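Long-range contacts in DNA polymerase (PDB 5MDN), which probably synthesises DNA, joining deoxyribonucleotides from their triphosphates to a growing strand with release of diphosphate: residues A[61-66]-A[89-94]; A[306-311]-A[334-339]; A[356-361]-A[371-376]; A[438-443]-A[460-465]; A[595-600]-A[639-644]. All coordinates share one frame; numbering follows the deposited sequence.

Contact 1 (A[61-66]-A[89-94])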
# COMPACT_ATOMS: atom_id res chain seq x y z
N VAL A 61 -16.22 -1.86 37.02
CA VAL A 61 -16.18 -2.65 35.80
C VAL A 61 -14.76 -3.12 35.51
O VAL A 61 -14.56 -4.16 34.87
CB VAL A 61 -16.76 -1.85 34.61
CG1 VAL A 61 -15.85 -0.69 34.22
CG2 VAL A 61 -17.03 -2.76 33.42
N ALA A 62 -13.76 -2.38 35.99
CA ALA A 62 -12.36 -2.69 35.73
C ALA A 62 -11.50 -1.82 36.65
O ALA A 62 -11.96 -0.77 37.11
CB ALA A 62 -12.00 -2.44 34.26
N PRO A 63 -10.26 -2.24 36.91
CA PRO A 63 -9.38 -1.42 37.75
C PRO A 63 -8.95 -0.15 37.03
O PRO A 63 -8.68 -0.16 35.82
CB PRO A 63 -8.18 -2.34 38.01
CG PRO A 63 -8.20 -3.32 36.89
CD PRO A 63 -9.65 -3.53 36.57
N VAL A 64 -8.91 0.95 37.78
CA VAL A 64 -8.59 2.27 37.24
C VAL A 64 -7.38 2.81 37.99
O VAL A 64 -7.34 2.78 39.23
CB VAL A 64 -9.78 3.24 37.37
CG1 VAL A 64 -9.41 4.61 36.84
CG2 VAL A 64 -10.99 2.68 36.63
N GLU A 65 -6.39 3.31 37.24
CA GLU A 65 -5.21 3.90 37.86
C GLU A 65 -5.52 5.27 38.44
O GLU A 65 -5.15 5.57 39.58
CB GLU A 65 -4.07 3.99 36.84
CG GLU A 65 -2.74 4.42 37.43
CD GLU A 65 -2.00 3.27 38.10
OE1 GLU A 65 -2.16 2.12 37.65
OE2 GLU A 65 -1.25 3.53 39.06
N ALA A 66 -6.20 6.12 37.68
CA ALA A 66 -6.55 7.46 38.12
C ALA A 66 -7.60 8.02 37.17
O ALA A 66 -7.84 7.48 36.08
CB ALA A 66 -5.32 8.38 38.17
N PRO A 89 -3.96 -2.05 28.95
CA PRO A 89 -4.71 -1.69 27.73
C PRO A 89 -5.95 -2.54 27.49
O PRO A 89 -6.91 -2.05 26.86
CB PRO A 89 -3.68 -1.89 26.61
CG PRO A 89 -2.36 -1.77 27.28
CD PRO A 89 -2.54 -2.32 28.67
N GLU A 90 -5.96 -3.80 27.92
CA GLU A 90 -7.08 -4.68 27.63
C GLU A 90 -8.40 -4.16 28.21
O GLU A 90 -9.46 -4.38 27.62
CB GLU A 90 -6.78 -6.09 28.14
CG GLU A 90 -5.61 -6.77 27.42
CD GLU A 90 -4.24 -6.36 27.96
OE1 GLU A 90 -4.07 -5.17 28.31
OE2 GLU A 90 -3.34 -7.22 28.02
N ASP A 91 -8.35 -3.48 29.35
CA ASP A 91 -9.56 -3.02 30.02
C ASP A 91 -10.15 -1.74 29.42
O ASP A 91 -11.19 -1.28 29.90
CB ASP A 91 -9.29 -2.78 31.51
CG ASP A 91 -8.73 -4.00 32.21
OD1 ASP A 91 -9.04 -5.13 31.78
OD2 ASP A 91 -8.00 -3.83 33.21
N VAL A 92 -9.52 -1.17 28.39
CA VAL A 92 -9.95 0.14 27.89
C VAL A 92 -11.34 0.06 27.25
O VAL A 92 -12.12 1.02 27.35
CB VAL A 92 -8.90 0.70 26.92
CG1 VAL A 92 -9.37 2.02 26.32
CG2 VAL A 92 -7.58 0.90 27.64
N ARG A 93 -11.68 -1.06 26.62
CA ARG A 93 -13.02 -1.18 26.03
C ARG A 93 -14.10 -1.24 27.10
O ARG A 93 -15.12 -0.56 26.99
CB ARG A 93 -13.11 -2.43 25.14
CG ARG A 93 -12.42 -2.35 23.79
CD ARG A 93 -13.25 -1.51 22.81
NE ARG A 93 -12.61 -1.38 21.51
CZ ARG A 93 -12.68 -2.32 20.56
NH1 ARG A 93 -13.36 -3.43 20.79
NH2 ARG A 93 -12.07 -2.14 19.39
N LYS A 94 -13.89 -2.06 28.13
CA LYS A 94 -14.84 -2.13 29.24
C LYS A 94 -15.06 -0.76 29.86
O LYS A 94 -16.19 -0.38 30.18
CB LYS A 94 -14.35 -3.13 30.29
CG LYS A 94 -14.33 -4.57 29.81
CD LYS A 94 -13.97 -5.52 30.94
CE LYS A 94 -12.49 -5.44 31.27
NZ LYS A 94 -12.10 -6.47 32.28
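A62 and D91 make the closely packed, buried part of this contact. CB of A62 lies 3.9 Å from CB of D91 and also faces its carboxylate carbon. P63 is exposed and sits at the margin. Its ring crosses the D91 side chain at about a right angle, with CG of P63 3.7 Å from OD2 of D91. OD2 meets carbon here, and no hydrogen bond passes between the segments. In the fold, segment 61-66 leads into strand 64-74, an outer strand of a four-stranded antiparallel sheet. Segment 89-94 leads from the next strand, 77-86, into helix 92-100. E65 and A66 both face V85 in a classic beta bulge, just beyond the touching residues. L95, one residue further along the helix, backs both V61 and A62. The outer side is looser. CG2 of V61 comes only to 4.1 Å from CB of K94, and K94 is exposed. The K94 chain bends about its CG-CD bond (chi3 -74°), which carries CE to 4.3 Å from CB of A62. The bend also turns the amine back to its own helix start, where NZ of K94 forms a salt bridge with OD1 of D91 at 3.4 Å, its hydrogen bond weak.

Contact 2 (A[306-311]-A[334-339])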
# COMPACT_ATOMS: atom_id res chain seq x y z
N SER A 306 12.54 -10.84 -20.11
CA SER A 306 13.03 -11.69 -21.19
C SER A 306 14.42 -12.27 -20.94
O SER A 306 14.81 -13.22 -21.62
CB SER A 306 13.04 -10.92 -22.51
OG SER A 306 13.88 -9.78 -22.42
N GLU A 307 15.17 -11.73 -19.98
CA GLU A 307 16.47 -12.29 -19.60
C GLU A 307 16.37 -13.17 -18.35
O GLU A 307 17.35 -13.31 -17.61
CB GLU A 307 17.50 -11.18 -19.38
CG GLU A 307 17.69 -10.24 -20.56
CD GLU A 307 18.71 -9.16 -20.27
OE1 GLU A 307 19.50 -9.33 -19.30
OE2 GLU A 307 18.73 -8.14 -20.99
N ARG A 308 15.20 -13.76 -18.10
CA ARG A 308 14.89 -14.38 -16.82
C ARG A 308 14.08 -15.64 -17.04
O ARG A 308 13.26 -15.73 -17.96
CB ARG A 308 14.11 -13.42 -15.90
CG ARG A 308 13.65 -14.07 -14.61
CD ARG A 308 12.17 -13.83 -14.38
NE ARG A 308 11.74 -14.28 -13.05
CZ ARG A 308 11.68 -13.51 -11.98
NH1 ARG A 308 12.03 -12.23 -12.05
NH2 ARG A 308 11.27 -14.01 -10.82
N VAL A 309 14.33 -16.64 -16.19
CA VAL A 309 13.58 -17.89 -16.24
C VAL A 309 12.18 -17.65 -15.71
O VAL A 309 11.98 -16.95 -14.71
CB VAL A 309 14.32 -18.97 -15.43
CG1 VAL A 309 13.54 -20.27 -15.43
CG2 VAL A 309 15.72 -19.18 -15.97
N LEU A 310 11.19 -18.25 -16.37
CA LEU A 310 9.79 -18.07 -15.99
C LEU A 310 9.07 -19.41 -16.06
O LEU A 310 8.92 -19.99 -17.14
CB LEU A 310 9.09 -17.05 -16.89
CG LEU A 310 9.41 -15.58 -16.62
CD1 LEU A 310 8.71 -14.69 -17.63
CD2 LEU A 310 8.99 -15.22 -15.21
N ILE A 311 8.63 -19.90 -14.90
CA ILE A 311 7.84 -21.12 -14.80
C ILE A 311 6.38 -20.73 -14.63
O ILE A 311 6.08 -19.79 -13.88
CB ILE A 311 8.32 -22.02 -13.64
CG1 ILE A 311 9.49 -22.92 -14.05
CG2 ILE A 311 7.17 -22.86 -13.08
CD1 ILE A 311 10.74 -22.19 -14.44
N LEU A 334 15.68 -18.32 -7.59
CA LEU A 334 16.75 -17.35 -7.40
C LEU A 334 16.42 -16.02 -8.08
O LEU A 334 16.70 -14.96 -7.52
CB LEU A 334 18.08 -17.89 -7.94
CG LEU A 334 18.97 -18.77 -7.05
CD1 LEU A 334 19.18 -18.11 -5.69
CD2 LEU A 334 18.42 -20.17 -6.89
N ASP A 335 15.84 -16.07 -9.28
CA ASP A 335 15.44 -14.83 -9.94
C ASP A 335 14.34 -14.11 -9.16
O ASP A 335 14.25 -12.88 -9.22
CB ASP A 335 14.99 -15.12 -11.37
CG ASP A 335 16.15 -15.45 -12.29
OD1 ASP A 335 17.29 -15.04 -11.97
OD2 ASP A 335 15.93 -16.11 -13.32
N ASP A 336 13.50 -14.85 -8.44
CA ASP A 336 12.52 -14.23 -7.56
C ASP A 336 13.21 -13.45 -6.44
O ASP A 336 12.97 -12.25 -6.25
CB ASP A 336 11.58 -15.29 -6.98
CG ASP A 336 10.48 -15.68 -7.94
OD1 ASP A 336 10.17 -14.88 -8.85
OD2 ASP A 336 9.91 -16.78 -7.78
N VAL A 337 14.07 -14.13 -5.67
CA VAL A 337 14.68 -13.49 -4.51
C VAL A 337 15.67 -12.41 -4.92
O VAL A 337 15.83 -11.40 -4.22
CB VAL A 337 15.34 -14.55 -3.60
CG1 VAL A 337 16.59 -15.14 -4.26
CG2 VAL A 337 15.67 -13.96 -2.24
N ARG A 338 16.34 -12.57 -6.07
CA ARG A 338 17.22 -11.51 -6.56
C ARG A 338 16.42 -10.28 -6.96
O ARG A 338 16.85 -9.14 -6.74
CB ARG A 338 18.07 -12.01 -7.72
CG ARG A 338 19.31 -12.78 -7.28
CD ARG A 338 19.71 -13.85 -8.28
NE ARG A 338 21.15 -14.10 -8.26
CZ ARG A 338 21.72 -15.19 -8.77
NH1 ARG A 338 20.98 -16.13 -9.33
NH2 ARG A 338 23.04 -15.32 -8.72
N SER A 339 15.25 -10.48 -7.57
CA SER A 339 14.36 -9.36 -7.87
C SER A 339 13.82 -8.73 -6.59
O SER A 339 13.69 -7.51 -6.49
CB SER A 339 13.22 -9.81 -8.77
OG SER A 339 13.71 -10.22 -10.04
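R308 reaches along D335 to meet D336 and S339 on helix 326-356. CB of R308 lies 4.1 Å from OD2 of D335. CG stands anti to the backbone N (chi1 175°) and packs on the same D335 side chain. NE turns back to its own segment and makes a weak hydrogen bond to O of V309. CZ has CB of D335 3.7 Å away, over the centre of one guanidinium face. NH1 gives a weak hydrogen bond to OG of S339, 3.3 Å and bent to 133°. NH2 forms a salt bridge with OD1 of D336, which sits at the guanidinium edge; the modelled separation is too short to trust. Beside this, N of V309 makes a weak hydrogen bond to OD2 of D335, 3.3 Å long. S339 OG also bonds to O of D335 at 2.8 Å, nearly in line with the C=O. A methionine in place of R308 would probably leave the D336 carboxylate without this charged mate. The spacing of Y332 and D336 fits the Exo III motif of family B exonucleases, and the side chain of D336 is about 5 Å from a magnesium ion. Helix 293-299 packs alongside, with D294 on R308, L293 on D336 and A297 on S339, while V337 turns to strand 186-193.

Contact 3 (A[356-361]-A[371-376])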
# COMPACT_ATOMS: atom_id res chain seq x y z
N SER A 356 9.45 7.71 9.10
CA SER A 356 9.80 8.79 10.02
C SER A 356 8.84 9.97 9.87
O SER A 356 8.49 10.62 10.85
CB SER A 356 11.24 9.23 9.80
OG SER A 356 11.44 9.72 8.49
N VAL A 357 8.41 10.24 8.64
CA VAL A 357 7.18 10.99 8.44
C VAL A 357 5.99 10.08 8.77
O VAL A 357 6.12 8.86 8.83
CB VAL A 357 7.10 11.55 7.01
CG1 VAL A 357 6.02 12.62 6.90
CG2 VAL A 357 8.45 12.09 6.58
N SER A 358 4.84 10.70 9.04
CA SER A 358 3.61 9.97 9.37
C SER A 358 3.73 9.27 10.72
O SER A 358 2.83 9.38 11.56
CB SER A 358 3.26 8.98 8.27
OG SER A 358 3.89 7.73 8.48
N GLY A 359 4.82 8.54 10.95
CA GLY A 359 5.15 8.02 12.25
C GLY A 359 4.82 6.56 12.50
O GLY A 359 4.92 6.12 13.65
N LEU A 360 4.43 5.80 11.48
CA LEU A 360 4.19 4.38 11.67
C LEU A 360 5.50 3.59 11.58
O LEU A 360 6.43 3.99 10.86
CB LEU A 360 3.20 3.85 10.64
CG LEU A 360 1.74 4.27 10.80
CD1 LEU A 360 0.92 3.84 9.60
CD2 LEU A 360 1.15 3.70 12.08
N PRO A 361 5.60 2.48 12.30
CA PRO A 361 6.81 1.64 12.19
C PRO A 361 6.95 1.05 10.80
O PRO A 361 6.01 1.01 10.00
CB PRO A 361 6.58 0.55 13.24
CG PRO A 361 5.53 1.10 14.16
CD PRO A 361 4.67 1.98 13.32
N GLY A 371 -4.97 6.72 3.59
CA GLY A 371 -5.71 7.48 4.59
C GLY A 371 -5.38 7.03 6.00
O GLY A 371 -5.29 7.86 6.92
N ASN A 372 -5.22 5.73 6.20
CA ASN A 372 -4.80 5.25 7.51
C ASN A 372 -3.42 5.81 7.87
O ASN A 372 -3.18 6.19 9.02
CB ASN A 372 -4.85 3.72 7.55
CG ASN A 372 -4.61 3.16 8.95
OD1 ASN A 372 -5.53 2.76 9.66
ND2 ASN A 372 -3.35 3.12 9.33
N ARG A 373 -2.51 5.90 6.90
CA ARG A 373 -1.18 6.46 7.16
C ARG A 373 -1.27 7.94 7.53
O ARG A 373 -0.58 8.40 8.45
CB ARG A 373 -0.28 6.26 5.93
CG ARG A 373 1.21 6.36 6.20
CD ARG A 373 2.00 6.17 4.91
NE ARG A 373 1.75 4.87 4.29
CZ ARG A 373 1.30 4.70 3.06
NH1 ARG A 373 1.04 5.76 2.30
NH2 ARG A 373 1.10 3.49 2.56
N VAL A 374 -2.11 8.71 6.82
CA VAL A 374 -2.24 10.14 7.09
C VAL A 374 -2.88 10.38 8.45
O VAL A 374 -2.50 11.31 9.17
CB VAL A 374 -3.05 10.80 5.96
CG1 VAL A 374 -3.48 12.21 6.34
CG2 VAL A 374 -2.26 10.80 4.66
N GLU A 375 -3.83 9.53 8.83
CA GLU A 375 -4.53 9.73 10.10
C GLU A 375 -3.62 9.50 11.29
O GLU A 375 -3.77 10.16 12.32
CB GLU A 375 -5.75 8.82 10.16
CG GLU A 375 -6.79 9.25 11.16
CD GLU A 375 -8.15 8.66 10.86
OE1 GLU A 375 -8.32 7.44 11.04
OE2 GLU A 375 -9.05 9.42 10.43
N TRP A 376 -2.66 8.57 11.18
CA TRP A 376 -1.68 8.40 12.24
C TRP A 376 -0.70 9.56 12.32
O TRP A 376 -0.12 9.80 13.39
CB TRP A 376 -0.92 7.08 12.05
CG TRP A 376 -1.66 5.90 12.59
CD1 TRP A 376 -2.18 4.86 11.87
CD2 TRP A 376 -1.97 5.64 13.96
NE1 TRP A 376 -2.80 3.96 12.71
CE2 TRP A 376 -2.68 4.42 14.00
CE3 TRP A 376 -1.72 6.31 15.16
CZ2 TRP A 376 -3.14 3.86 15.19
CZ3 TRP A 376 -2.18 5.76 16.34
CH2 TRP A 376 -2.88 4.55 16.35
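L360 meets W376 with a methyl group over the indole face. CD2 of L360 lies 3.8 Å from the centroid of the five-membered ring of W376, 23° off the ring normal, a CH-pi contact. It is offset toward the rim, and CD1 of W376 is its closest ring atom at 3.5 Å. The other methyl, CD1 of L360, lies 4.2 Å from CA of R373 and also touches the ring at CD1 of W376. With CG opposite the carbonyl carbon (chi1 -72°), the leucine sends both branches out to helix 370-384. S358 is the second large contributor. Its CB packs 3.9 Å from both O and CG of R373. S358 has positive phi, as does G359 after it, so the chain turns sharply after helix 326-356 and presents S358 and L360 to helix 370-384. M117 of helix 115-123 touches both L360 and W376. An alanine in place of L360 would probably open a gap over the W376 face and leave the indole less firmly seated. D363, a magnesium ligand, follows soon after L360 in the chain. No hydrogen bond links the segments. The polar ends turn elsewhere: R373 to V365 O and E284, N372 to Y265, S358 OG to V357 O and L354 O on its own side. The contact therefore rests on apolar packing, with the polar groups left to bind elsewhere.

Contact 4 (A[438-443]-A[460-465])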
# COMPACT_ATOMS: atom_id res chain seq x y z
N THR A 438 -12.36 25.65 11.18
CA THR A 438 -12.52 27.01 10.69
C THR A 438 -13.81 27.22 9.91
O THR A 438 -14.11 28.36 9.53
CB THR A 438 -11.33 27.40 9.82
OG1 THR A 438 -11.24 26.52 8.69
CG2 THR A 438 -10.04 27.31 10.62
N TYR A 439 -14.57 26.16 9.65
CA TYR A 439 -15.85 26.29 8.95
C TYR A 439 -16.89 26.95 9.85
O TYR A 439 -16.86 26.82 11.08
CB TYR A 439 -16.32 24.91 8.49
CG TYR A 439 -17.76 24.85 8.01
CD1 TYR A 439 -18.11 25.33 6.76
CD2 TYR A 439 -18.75 24.30 8.81
CE1 TYR A 439 -19.43 25.27 6.32
CE2 TYR A 439 -20.06 24.23 8.38
CZ TYR A 439 -20.39 24.72 7.13
OH TYR A 439 -21.70 24.65 6.70
N LEU A 440 -17.82 27.67 9.23
CA LEU A 440 -18.86 28.39 9.95
C LEU A 440 -20.23 27.86 9.55
O LEU A 440 -20.43 27.37 8.43
CB LEU A 440 -18.77 29.90 9.70
CG LEU A 440 -17.42 30.52 10.10
CD1 LEU A 440 -17.37 31.99 9.73
CD2 LEU A 440 -17.17 30.32 11.58
N GLU A 441 -21.18 27.99 10.47
CA GLU A 441 -22.42 27.20 10.48
C GLU A 441 -23.61 28.17 10.51
O GLU A 441 -23.47 29.27 9.98
CB GLU A 441 -22.33 26.22 11.66
CG GLU A 441 -21.13 25.30 11.60
CD GLU A 441 -21.12 24.28 12.72
OE1 GLU A 441 -22.11 24.23 13.47
OE2 GLU A 441 -20.12 23.55 12.84
N PRO A 442 -24.80 27.85 11.07
CA PRO A 442 -25.85 28.87 11.06
C PRO A 442 -25.60 30.04 12.00
O PRO A 442 -26.40 30.97 12.02
CB PRO A 442 -27.11 28.10 11.48
CG PRO A 442 -26.62 26.99 12.28
CD PRO A 442 -25.36 26.57 11.58
N HIS A 443 -24.53 30.02 12.79
CA HIS A 443 -24.02 31.24 13.39
C HIS A 443 -23.08 31.90 12.39
O HIS A 443 -22.07 31.30 11.99
CB HIS A 443 -23.33 30.96 14.72
CG HIS A 443 -21.99 30.32 14.59
ND1 HIS A 443 -20.81 31.01 14.80
CD2 HIS A 443 -21.63 29.06 14.26
CE1 HIS A 443 -19.79 30.20 14.61
NE2 HIS A 443 -20.25 29.01 14.28
N ARG A 460 -18.25 29.14 4.11
CA ARG A 460 -17.53 30.25 4.72
C ARG A 460 -16.53 29.73 5.75
O ARG A 460 -16.83 28.80 6.50
CB ARG A 460 -18.49 31.24 5.38
CG ARG A 460 -19.91 30.74 5.48
CD ARG A 460 -20.83 31.86 5.93
NE ARG A 460 -20.31 32.52 7.13
CZ ARG A 460 -20.61 33.77 7.48
NH1 ARG A 460 -21.42 34.50 6.73
NH2 ARG A 460 -20.09 34.28 8.59
N PHE A 461 -15.35 30.35 5.77
CA PHE A 461 -14.25 29.88 6.61
C PHE A 461 -13.57 31.06 7.29
O PHE A 461 -13.50 32.17 6.75
CB PHE A 461 -13.21 29.09 5.80
CG PHE A 461 -13.73 27.78 5.27
CD1 PHE A 461 -14.50 27.74 4.12
CD2 PHE A 461 -13.43 26.58 5.91
CE1 PHE A 461 -14.97 26.54 3.62
CE2 PHE A 461 -13.90 25.38 5.41
CZ PHE A 461 -14.67 25.36 4.27
N ARG A 462 -13.04 30.83 8.45
CA ARG A 462 -12.40 31.89 9.11
C ARG A 462 -11.03 32.06 8.64
O ARG A 462 -10.34 31.13 8.48
CB ARG A 462 -12.31 31.61 10.59
CG ARG A 462 -13.56 31.00 11.15
CD ARG A 462 -13.27 30.41 12.50
NE ARG A 462 -12.69 31.41 13.36
CZ ARG A 462 -13.35 31.97 14.36
NH1 ARG A 462 -14.60 31.62 14.59
NH2 ARG A 462 -12.75 32.87 15.11
N LYS A 463 -10.66 33.29 8.41
CA LYS A 463 -9.32 33.67 8.05
C LYS A 463 -8.40 33.63 9.26
O LYS A 463 -7.22 33.41 9.13
CB LYS A 463 -9.42 35.10 7.57
CG LYS A 463 -8.58 35.47 6.37
CD LYS A 463 -9.13 36.70 5.67
CE LYS A 463 -8.01 37.53 5.03
NZ LYS A 463 -8.46 38.73 4.27
N ALA A 464 -9.03 33.89 10.42
CA ALA A 464 -8.64 34.01 11.83
C ALA A 464 -7.36 33.45 12.31
O ALA A 464 -6.32 33.92 11.96
CB ALA A 464 -9.82 33.56 12.69
N PRO A 465 -7.46 32.50 13.20
CA PRO A 465 -6.37 31.75 13.77
C PRO A 465 -6.29 30.54 12.88
O PRO A 465 -7.27 29.88 12.69
CB PRO A 465 -6.92 31.37 15.11
CG PRO A 465 -8.36 31.21 14.86
CD PRO A 465 -8.73 32.23 13.85
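Y439 and F461 form a single antiparallel beta bridge that lays segment 438-443 along strand 460-462. It lies in the family B polymerase region, between helices 424-431 and 468-486. The other neighbour of that strand is 451-453, bonded at V452. Y439 and F461 are a non-hydrogen-bonded pair, flanked by two backbone bonds: R462 N to T438 O at 2.9 Å and L440 N to R460 O at 3.1 Å. The two rings lie on one face of the ribbon. They meet edge-to-face, the edge of Y439 toward the face of F461, centroids 5.9 Å apart and planes at 63°. A chi1 of 168° swings the Y439 ring away from its own backbone N and out beside F461. V530 and S533 of helix 528-551 also pack on F461. On the other face L440 is set between two arginines. Its CD2 lies 3.7 Å from CG of R462, and its CD1 lies 3.7 Å from NH2 of R460, at the guanidinium edge. The R460 charge is matched elsewhere, in a salt bridge to D446. T438 OG1, hydrogen-bonded to the backbone O of N433 and of S435, meets the F461 ring at its edge, in the ring plane, 3.5 Å from CD2 of F461.

Contact 5 (A[595-600]-A[639-644])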
# COMPACT_ATOMS: atom_id res chain seq x y z
N ARG A 595 3.43 8.24 -27.07
CA ARG A 595 2.08 8.11 -27.61
C ARG A 595 1.14 7.67 -26.50
O ARG A 595 1.55 7.00 -25.55
CB ARG A 595 2.06 7.13 -28.79
CG ARG A 595 1.10 7.53 -29.91
CD ARG A 595 1.49 6.96 -31.27
NE ARG A 595 2.78 7.47 -31.74
CZ ARG A 595 3.90 6.76 -31.80
NH1 ARG A 595 3.91 5.49 -31.42
NH2 ARG A 595 5.02 7.32 -32.25
N VAL A 596 -0.13 8.06 -26.63
CA VAL A 596 -1.15 7.80 -25.62
C VAL A 596 -2.43 7.36 -26.33
O VAL A 596 -2.77 7.88 -27.40
CB VAL A 596 -1.43 9.04 -24.74
CG1 VAL A 596 -2.59 8.78 -23.79
CG2 VAL A 596 -0.20 9.43 -23.96
N LEU A 597 -3.12 6.39 -25.74
CA LEU A 597 -4.37 5.86 -26.28
C LEU A 597 -5.46 5.97 -25.22
O LEU A 597 -5.43 5.25 -24.22
CB LEU A 597 -4.19 4.42 -26.73
CG LEU A 597 -5.46 3.63 -27.03
CD1 LEU A 597 -6.21 4.22 -28.21
CD2 LEU A 597 -5.10 2.18 -27.28
N PHE A 598 -6.43 6.85 -25.45
CA PHE A 598 -7.63 6.92 -24.63
C PHE A 598 -8.70 6.03 -25.26
O PHE A 598 -9.11 6.26 -26.40
CB PHE A 598 -8.14 8.36 -24.51
CG PHE A 598 -7.44 9.17 -23.45
CD1 PHE A 598 -6.30 9.90 -23.74
CD2 PHE A 598 -7.94 9.21 -22.16
CE1 PHE A 598 -5.67 10.64 -22.76
CE2 PHE A 598 -7.31 9.95 -21.18
CZ PHE A 598 -6.18 10.67 -21.48
N THR A 599 -9.15 5.03 -24.51
CA THR A 599 -10.19 4.13 -25.00
C THR A 599 -11.59 4.65 -24.72
O THR A 599 -12.50 4.44 -25.53
CB THR A 599 -10.02 2.74 -24.38
OG1 THR A 599 -10.16 2.82 -22.96
CG2 THR A 599 -8.65 2.17 -24.71
N GLU A 600 -11.78 5.32 -23.59
CA GLU A 600 -13.08 5.86 -23.20
C GLU A 600 -12.90 7.31 -22.78
O GLU A 600 -11.78 7.82 -22.70
CB GLU A 600 -13.69 5.03 -22.07
CG GLU A 600 -13.86 3.56 -22.43
CD GLU A 600 -14.15 2.68 -21.23
OE1 GLU A 600 -14.29 3.20 -20.10
OE2 GLU A 600 -14.24 1.44 -21.42
N GLU A 639 0.30 -2.60 -27.30
CA GLU A 639 1.66 -2.27 -27.71
C GLU A 639 1.76 -2.04 -29.21
O GLU A 639 2.58 -1.23 -29.66
CB GLU A 639 2.62 -3.36 -27.27
CG GLU A 639 4.09 -2.99 -27.39
CD GLU A 639 4.98 -3.83 -26.50
OE1 GLU A 639 4.44 -4.67 -25.74
OE2 GLU A 639 6.21 -3.67 -26.56
N LEU A 640 0.94 -2.73 -30.01
CA LEU A 640 0.94 -2.48 -31.45
C LEU A 640 0.34 -1.12 -31.78
O LEU A 640 0.85 -0.40 -32.64
CB LEU A 640 0.18 -3.58 -32.19
CG LEU A 640 0.87 -4.94 -32.36
CD1 LEU A 640 -0.14 -5.98 -32.80
CD2 LEU A 640 2.02 -4.84 -33.35
N ILE A 641 -0.75 -0.75 -31.10
CA ILE A 641 -1.39 0.53 -31.35
C ILE A 641 -0.49 1.68 -30.90
O ILE A 641 -0.37 2.70 -31.59
CB ILE A 641 -2.77 0.58 -30.66
CG1 ILE A 641 -3.72 -0.43 -31.31
CG2 ILE A 641 -3.36 1.98 -30.74
CD1 ILE A 641 -4.91 -0.79 -30.47
N LEU A 642 0.16 1.53 -29.74
CA LEU A 642 0.99 2.61 -29.21
C LEU A 642 2.26 2.82 -30.02
O LEU A 642 2.81 3.92 -30.00
CB LEU A 642 1.35 2.33 -27.75
CG LEU A 642 0.23 2.48 -26.72
CD1 LEU A 642 0.68 1.99 -25.36
CD2 LEU A 642 -0.23 3.93 -26.65
N LYS A 643 2.74 1.79 -30.72
CA LYS A 643 3.95 1.91 -31.52
C LYS A 643 3.67 2.21 -32.99
O LYS A 643 4.62 2.41 -33.75
CB LYS A 643 4.78 0.62 -31.41
CG LYS A 643 5.37 0.39 -30.03
CD LYS A 643 6.30 -0.81 -30.01
CE LYS A 643 6.83 -1.05 -28.60
NZ LYS A 643 7.53 -2.35 -28.48
N SER A 644 2.40 2.27 -33.39
CA SER A 644 2.04 2.63 -34.75
C SER A 644 1.84 4.14 -34.86
O SER A 644 1.17 4.75 -34.03
CB SER A 644 0.76 1.90 -35.18
OG SER A 644 -0.37 2.38 -34.46
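R595 and L642 make the polar link between strand 595-598 and the end of helix 628-643. The R595 chain bends about CG-CD (chi3 -64°), which brings its guanidinium round to the helix end. NH1 of R595 donates to O of L642, which lies at the guanidinium edge. The modelled bond is too short to rely on. NE of R595 bonds to S414 OG, so the group is held from two directions. S644 OG bonds back to O of I641 at 2.9 Å. The apolar part lies beside this. CD2 of L597 is 3.9 Å from CG2 of I641, and CB of L597 is 4.0 Å from CD2 of L642. I758 packs on both L597 and I641. The helix covers one face of a four-stranded antiparallel sheet, with I641 on L412 and L642 on A606. The axes of segments 595-598 and 639-643 approach to 8.2 Å, their directions 126° apart. A positive guanidinium at a helix C-terminal end is likely to be favoured by the partial negative charge of its carbonyls.

Overall arrangement
The five contacts follow one another along the chain, and none nests in or crosses another. Contact 1 closes over the hairpin of strands 64-74 and 77-86 in the N-terminal region. Contact 2 closes a largely helical loop and ties the chain after helix 293-299 to helix 326-356 in the exonuclease region. Contact 3 closes the shortest loop, round helix 362-365, where the chain passes into the polymerase region. Contact 4 closes a loop round strand 451-453 and ties the chain after helix 424-431 to strand 460-462. Contact 5 closes a long loop holding strands 605-609 and 614-617, and ties the sheet of strand 595-598 to helix 628-643. Contacts 2 and 5 approach to about 11 Å between nearest atoms.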